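Glycine betaine/carnitine/choline ABC transporter (Staphylococcus aureus subsp. aureus Mu50, PDB 3O66) probably binds a quaternary ammonium compatible solute such as glycine betaine, carnitine or choline and delivers it to its ABC transporter for import. Local coordinates at residues S66-N71 and Y220-V225; F112-A117 and G195-G200. All blocks are in the same frame, centred on the assembly; numbering follows the deposited sequence.

Contact 1: residues S66-N71 and Y220-V225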
loop_
_atom_site.group_PDB
_atom_site.type_symbol
_atom_site.label_atom_id
_atom_site.label_comp_id
_atom_site.label_asym_id
_atom_site.label_seq_id
_atom_site.Cartn_x
_atom_site.Cartn_y
_atom_site.Cartn_z
ATOM N N SER A 66 6.161 8.640 9.345
ATOM C CA SER A 66 6.194 8.001 8.027
ATOM C C SER A 66 4.802 8.147 7.407
ATOM O O SER A 66 3.809 7.753 8.028
ATOM C CB SER A 66 6.553 6.521 8.147
ATOM O OG SER A 66 7.917 6.346 8.542
ATOM N N GLY A 67 4.721 8.680 6.184
ATOM C CA GLY A 67 3.411 8.905 5.556
ATOM C C GLY A 67 2.664 7.587 5.392
ATOM O O GLY A 67 1.470 7.480 5.726
ATOM N N VAL A 68 3.372 6.567 4.909
ATOM C CA VAL A 68 2.751 5.262 4.672
ATOM C C VAL A 68 3.750 4.146 4.960
ATOM O O VAL A 68 4.916 4.204 4.547
ATOM C CB VAL A 68 2.101 5.141 3.234
ATOM C CG1 VAL A 68 3.145 5.176 2.171
ATOM C CG2 VAL A 68 1.244 3.878 3.122
ATOM N N ARG A 69 3.275 3.183 5.747
ATOM C CA ARG A 69 3.985 1.990 6.076
ATOM C C ARG A 69 3.013 0.858 5.876
ATOM O O ARG A 69 1.806 1.050 6.016
ATOM C CB ARG A 69 4.470 2.085 7.556
ATOM C CG ARG A 69 5.489 3.270 7.768
ATOM C CD ARG A 69 6.912 2.964 7.213
ATOM N NE ARG A 69 7.600 1.974 8.066
ATOM C CZ ARG A 69 8.265 2.257 9.197
ATOM N NH1 ARG A 69 8.405 3.509 9.623
ATOM N NH2 ARG A 69 8.815 1.276 9.912
ATOM N N TYR A 70 3.521 -0.330 5.564
ATOM C CA TYR A 70 2.635 -1.452 5.304
ATOM C C TYR A 70 2.856 -2.507 6.360
ATOM O O TYR A 70 4.004 -2.889 6.569
ATOM C CB TYR A 70 2.906 -1.998 3.915
ATOM C CG TYR A 70 2.866 -0.880 2.909
ATOM C CD1 TYR A 70 1.665 -0.517 2.307
ATOM C CD2 TYR A 70 4.030 -0.172 2.577
ATOM C CE1 TYR A 70 1.611 0.507 1.399
ATOM C CE2 TYR A 70 3.998 0.882 1.648
ATOM C CZ TYR A 70 2.771 1.212 1.067
ATOM O OH TYR A 70 2.684 2.237 0.159
ATOM N N ASN A 71 1.781 -2.974 7.014
ATOM C CA ASN A 71 1.998 -3.797 8.229
ATOM C C ASN A 71 2.781 -5.103 8.016
ATOM O O ASN A 71 3.676 -5.408 8.796
ATOM C CB ASN A 71 0.753 -3.967 9.111
ATOM C CG ASN A 71 -0.405 -4.707 8.421
ATOM O OD1 ASN A 71 -0.346 -5.107 7.235
ATOM N ND2 ASN A 71 -1.491 -4.869 9.179
ATOM N N TYR A 220 -0.924 -6.425 3.932
ATOM C CA TYR A 220 -0.088 -5.264 3.770
ATOM C C TYR A 220 -0.997 -4.040 3.873
ATOM O O TYR A 220 -1.026 -3.165 2.984
ATOM C CB TYR A 220 0.606 -5.334 2.400
ATOM C CG TYR A 220 1.654 -6.420 2.349
ATOM C CD1 TYR A 220 1.342 -7.700 1.873
ATOM C CD2 TYR A 220 2.934 -6.180 2.815
ATOM C CE1 TYR A 220 2.318 -8.711 1.824
ATOM C CE2 TYR A 220 3.922 -7.172 2.777
ATOM C CZ TYR A 220 3.604 -8.432 2.286
ATOM O OH TYR A 220 4.558 -9.395 2.246
ATOM N N ALA A 221 -1.749 -3.992 4.967
ATOM C CA ALA A 221 -2.574 -2.818 5.259
ATOM C C ALA A 221 -1.650 -1.595 5.434
ATOM O O ALA A 221 -0.625 -1.682 6.067
ATOM C CB ALA A 221 -3.388 -3.056 6.505
ATOM N N ALA A 222 -2.044 -0.475 4.849
ATOM C CA ALA A 222 -1.254 0.764 4.867
ATOM C C ALA A 222 -1.725 1.701 5.974
ATOM O O ALA A 222 -2.959 1.919 6.128
ATOM C CB ALA A 222 -1.397 1.471 3.509
ATOM N N SER A 223 -0.756 2.274 6.708
ATOM C CA SER A 223 -1.039 3.208 7.811
ATOM C C SER A 223 0.052 4.240 7.907
ATOM O O SER A 223 1.159 4.001 7.414
ATOM C CB SER A 223 -1.040 2.485 9.164
ATOM O OG SER A 223 -1.983 1.424 9.241
ATOM N N ALA A 224 -0.255 5.358 8.579
ATOM C CA ALA A 224 0.750 6.292 9.052
ATOM C C ALA A 224 1.483 5.684 10.260
ATOM O O ALA A 224 0.911 4.866 10.945
ATOM C CB ALA A 224 0.066 7.560 9.492
ATOM N N VAL A 225 2.738 6.093 10.482
ATOM C CA VAL A 225 3.479 5.882 11.748
ATOM C C VAL A 225 3.969 7.241 12.247
ATOM O O VAL A 225 4.382 8.085 11.458
ATOM C CB VAL A 225 4.658 4.906 11.542
ATOM C CG1 VAL A 225 5.553 4.758 12.857
ATOM C CG2 VAL A 225 4.127 3.543 11.066
#

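Contact 2: residues F112-A117 and G195-G200. With ACT (acetate ion), chain D.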
loop_
_atom_site.group_PDB
_atom_site.type_symbol
_atom_site.label_atom_id
_atom_site.label_comp_id
_atom_site.label_asym_id
_atom_site.label_seq_id
_atom_site.Cartn_x
_atom_site.Cartn_y
_atom_site.Cartn_z
ATOM N N PHE A 112 -6.775 0.951 2.825
ATOM C CA PHE A 112 -6.308 0.143 1.703
ATOM C C PHE A 112 -5.137 -0.782 2.103
ATOM O O PHE A 112 -4.484 -0.572 3.122
ATOM C CB PHE A 112 -5.907 1.036 0.500
ATOM C CG PHE A 112 -4.673 1.909 0.733
ATOM C CD1 PHE A 112 -3.400 1.467 0.344
ATOM C CD2 PHE A 112 -4.791 3.183 1.293
ATOM C CE1 PHE A 112 -2.274 2.258 0.519
ATOM C CE2 PHE A 112 -3.665 3.997 1.491
ATOM C CZ PHE A 112 -2.398 3.547 1.091
ATOM N N ALA A 113 -4.925 -1.810 1.277
ATOM C CA ALA A 113 -3.742 -2.675 1.311
ATOM C C ALA A 113 -3.019 -2.633 -0.047
ATOM O O ALA A 113 -3.670 -2.623 -1.109
ATOM C CB ALA A 113 -4.138 -4.094 1.669
ATOM N N ASN A 114 -1.688 -2.570 0.010
ATOM C CA ASN A 114 -0.820 -2.584 -1.158
ATOM C C ASN A 114 -0.031 -3.887 -1.131
ATOM O O ASN A 114 0.995 -4.002 -0.435
ATOM C CB ASN A 114 0.112 -1.367 -1.145
ATOM C CG ASN A 114 0.870 -1.200 -2.454
ATOM O OD1 ASN A 114 0.877 -2.101 -3.305
ATOM N ND2 ASN A 114 1.513 -0.056 -2.620
ATOM N N THR A 115 -0.591 -4.878 -1.820
ATOM C CA THR A 115 -0.085 -6.228 -1.803
ATOM C C THR A 115 0.046 -6.777 -3.222
ATOM O O THR A 115 -0.553 -6.251 -4.162
ATOM C CB THR A 115 -1.019 -7.159 -0.986
ATOM O OG1 THR A 115 -0.524 -8.507 -1.062
ATOM C CG2 THR A 115 -2.489 -7.106 -1.517
ATOM N N TYR A 116 0.872 -7.812 -3.379
ATOM C CA TYR A 116 0.802 -8.621 -4.589
ATOM C C TYR A 116 -0.630 -9.154 -4.624
ATOM O O TYR A 116 -1.185 -9.535 -3.590
ATOM C CB TYR A 116 1.789 -9.791 -4.554
ATOM C CG TYR A 116 3.222 -9.491 -5.021
ATOM C CD1 TYR A 116 3.562 -8.286 -5.648
ATOM C CD2 TYR A 116 4.222 -10.442 -4.849
ATOM C CE1 TYR A 116 4.875 -8.032 -6.069
ATOM C CE2 TYR A 116 5.533 -10.212 -5.282
ATOM C CZ TYR A 116 5.856 -9.010 -5.895
ATOM O OH TYR A 116 7.164 -8.792 -6.295
ATOM N N ALA A 117 -1.205 -9.153 -5.828
ATOM C CA ALA A 117 -2.539 -9.646 -6.053
ATOM C C ALA A 117 -2.650 -10.068 -7.495
ATOM O O ALA A 117 -2.100 -9.415 -8.384
ATOM C CB ALA A 117 -3.585 -8.531 -5.753
ATOM N N GLY A 195 0.176 -8.435 -9.810
ATOM C CA GLY A 195 0.536 -6.982 -9.840
ATOM C C GLY A 195 0.452 -6.445 -8.432
ATOM O O GLY A 195 0.217 -7.208 -7.511
ATOM N N TYR A 196 0.677 -5.151 -8.236
ATOM C CA TYR A 196 0.417 -4.539 -6.940
ATOM C C TYR A 196 -1.022 -4.030 -6.905
ATOM O O TYR A 196 -1.502 -3.433 -7.887
ATOM C CB TYR A 196 1.358 -3.361 -6.731
ATOM C CG TYR A 196 2.727 -3.745 -6.252
ATOM C CD1 TYR A 196 2.914 -4.254 -4.952
ATOM C CD2 TYR A 196 3.843 -3.591 -7.070
ATOM C CE1 TYR A 196 4.188 -4.599 -4.488
ATOM C CE2 TYR A 196 5.117 -3.922 -6.613
ATOM C CZ TYR A 196 5.280 -4.433 -5.339
ATOM O OH TYR A 196 6.542 -4.759 -4.904
ATOM N N SER A 197 -1.690 -4.232 -5.782
ATOM C CA SER A 197 -3.147 -4.010 -5.692
ATOM C C SER A 197 -3.591 -2.548 -5.698
ATOM O O SER A 197 -4.796 -2.288 -5.756
ATOM C CB SER A 197 -3.680 -4.698 -4.437
ATOM O OG SER A 197 -3.077 -4.091 -3.301
ATOM N N THR A 198 -2.660 -1.586 -5.632
ATOM C CA THR A 198 -3.076 -0.179 -5.686
ATOM C C THR A 198 -2.586 0.566 -6.928
ATOM O O THR A 198 -2.724 1.801 -7.017
ATOM C CB THR A 198 -2.630 0.644 -4.451
ATOM O OG1 THR A 198 -1.202 0.590 -4.341
ATOM C CG2 THR A 198 -3.302 0.179 -3.178
ATOM N N ASP A 199 -1.994 -0.164 -7.881
ATOM C CA ASP A 199 -1.441 0.503 -9.062
ATOM C C ASP A 199 -2.525 1.302 -9.788
ATOM O O ASP A 199 -3.631 0.802 -10.020
ATOM C CB ASP A 199 -0.726 -0.494 -10.013
ATOM C CG ASP A 199 0.093 0.218 -11.048
ATOM O OD1 ASP A 199 1.316 0.391 -10.826
ATOM O OD2 ASP A 199 -0.498 0.670 -12.069
ATOM N N GLY A 200 -2.230 2.553 -10.117
ATOM C CA GLY A 200 -3.182 3.393 -10.841
ATOM C C GLY A 200 -3.723 2.801 -12.140
ATOM O O GLY A 200 -4.801 3.165 -12.616
HETATM C C ACT D . 1.310 0.522 -6.528
HETATM O O ACT D . 0.693 -0.312 -5.801
HETATM O OXT ACT D . 1.054 1.755 -6.366
HETATM C CH3 ACT D . 2.323 0.064 -7.543
#

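Contact 1: residues S66-N71 and Y220-V225
Arg69 and Ser223 face each other as an antiparallel hydrogen-bonded pair and satisfy one another twice: Arg69 N donates to Ser223 O at 2.8 Å, and Ser223 N returns a bond to Arg69 O. At one end Ser66 and Val225 do the same, with Ser66 N 2.8 Å from Val225 O; at the other, Asn71 N gives its hydrogen to Ala221 O. Between the first two pairs the register slips by one residue, a beta bulge, and the chain turns a corner at Gly67. The two segments are neighbouring strands, 65-70 and 222-227, in the mixed sheet of one lobe of a periplasmic-binding-protein fold. Arg69 sends its bent chain over Val225, CG lying 3.6 Å from Val225 CG2, while the charged end turns back along its own strand: NH1 bonds Ser66 OG at 3.1 Å, in the guanidinium plane, and NE pairs with Asp74. Ser66 OG also meets Thr14, and Ser223 OG reaches Phe107 O, so these buried hydroxyls are spoken for. On the other face of the sheet small Ala222 leaves room for larger neighbours, its CB 3.6 Å from Val68 CG2 and 3.8 Å from Tyr70 CE1; the Tyr70 hydroxyl bonds Glu20. Asn71 has CG between its backbone N and carbonyl carbon (chi1 63°), which folds the amide back until OD1 accepts a weak bond from Ala221 N, 2.9 Å away.

Contact 2: residues F112-A117 and G195-G200
Strands 116-120 and 192-196 pair antiparallel in the second sheet of the binding protein, and where they run out toward the region between the lobes the chain of 195-200 makes a type I turn, Tyr196 to Asp199. Within the strands Ala117 and Gly195 are a hydrogen-bonded pair, each N 2.9 Å from the other's O. Past them Ser197 N donates to Thr115 O, and from there a side chain replaces the backbone partner. The hydroxyl of Ser197, set between its own N and carbonyl carbon (chi1 63°), donates to Ala113 O at 2.7 Å and accepts from Thr115 N at 3.0 Å along a nearly straight line of 172°. Serine suits the place because one small OG can serve both a carbonyl and an amide. Beside this, Tyr116 CE1 sits over one face of the Tyr196 ring, near its rim and 3.7 Å from Tyr196 CZ, the two planes oblique at 45°; Trp151 meets Tyr116 edge-to-face. The amide of Asn114 stands nearly perpendicular to the Tyr196 ring, bringing OD1 within 3.4 Å of Tyr196 CD1, while its ND2 is bonded to Glu20. Thr198 turns two ways: methyl CG2 lies 3.8 Å from Phe112 CD1, and OG1 lies 2.6 Å from an oxygen of a bound acetate, probably from the crystallisation liquor; acetate and Glu20 both lie within reach of the one hydroxyl proton, and which accepts it is not settled. Aromatic rings next to the polar groups of Thr198 and Asn114 would suit a quaternary ammonium ligand, as in relatives, though here they border only an acetate.

In the fold
The centres of contacts 1 and 2 lie about 13 Å apart, each in a different five-stranded sheet. Along the chain the order is 66-71, 112-117, 195-200, 220-225, so contact 2 is nested within the loop that contact 1 closes. The stretches leading into strands 116-120 and 222-227 pass between the sheets and touch directly: Ala222 N lies 3.0 Å from Phe112 O and Asn114 N 3.1 Å from Tyr220 O, both probable hydrogen bonds. Glu20, at the start of helix 19-35, bonds side chains of both contacts. This is the two-lobed binding-protein plan, with two chain crossings joining the lobes and the probable ligand cleft beside them.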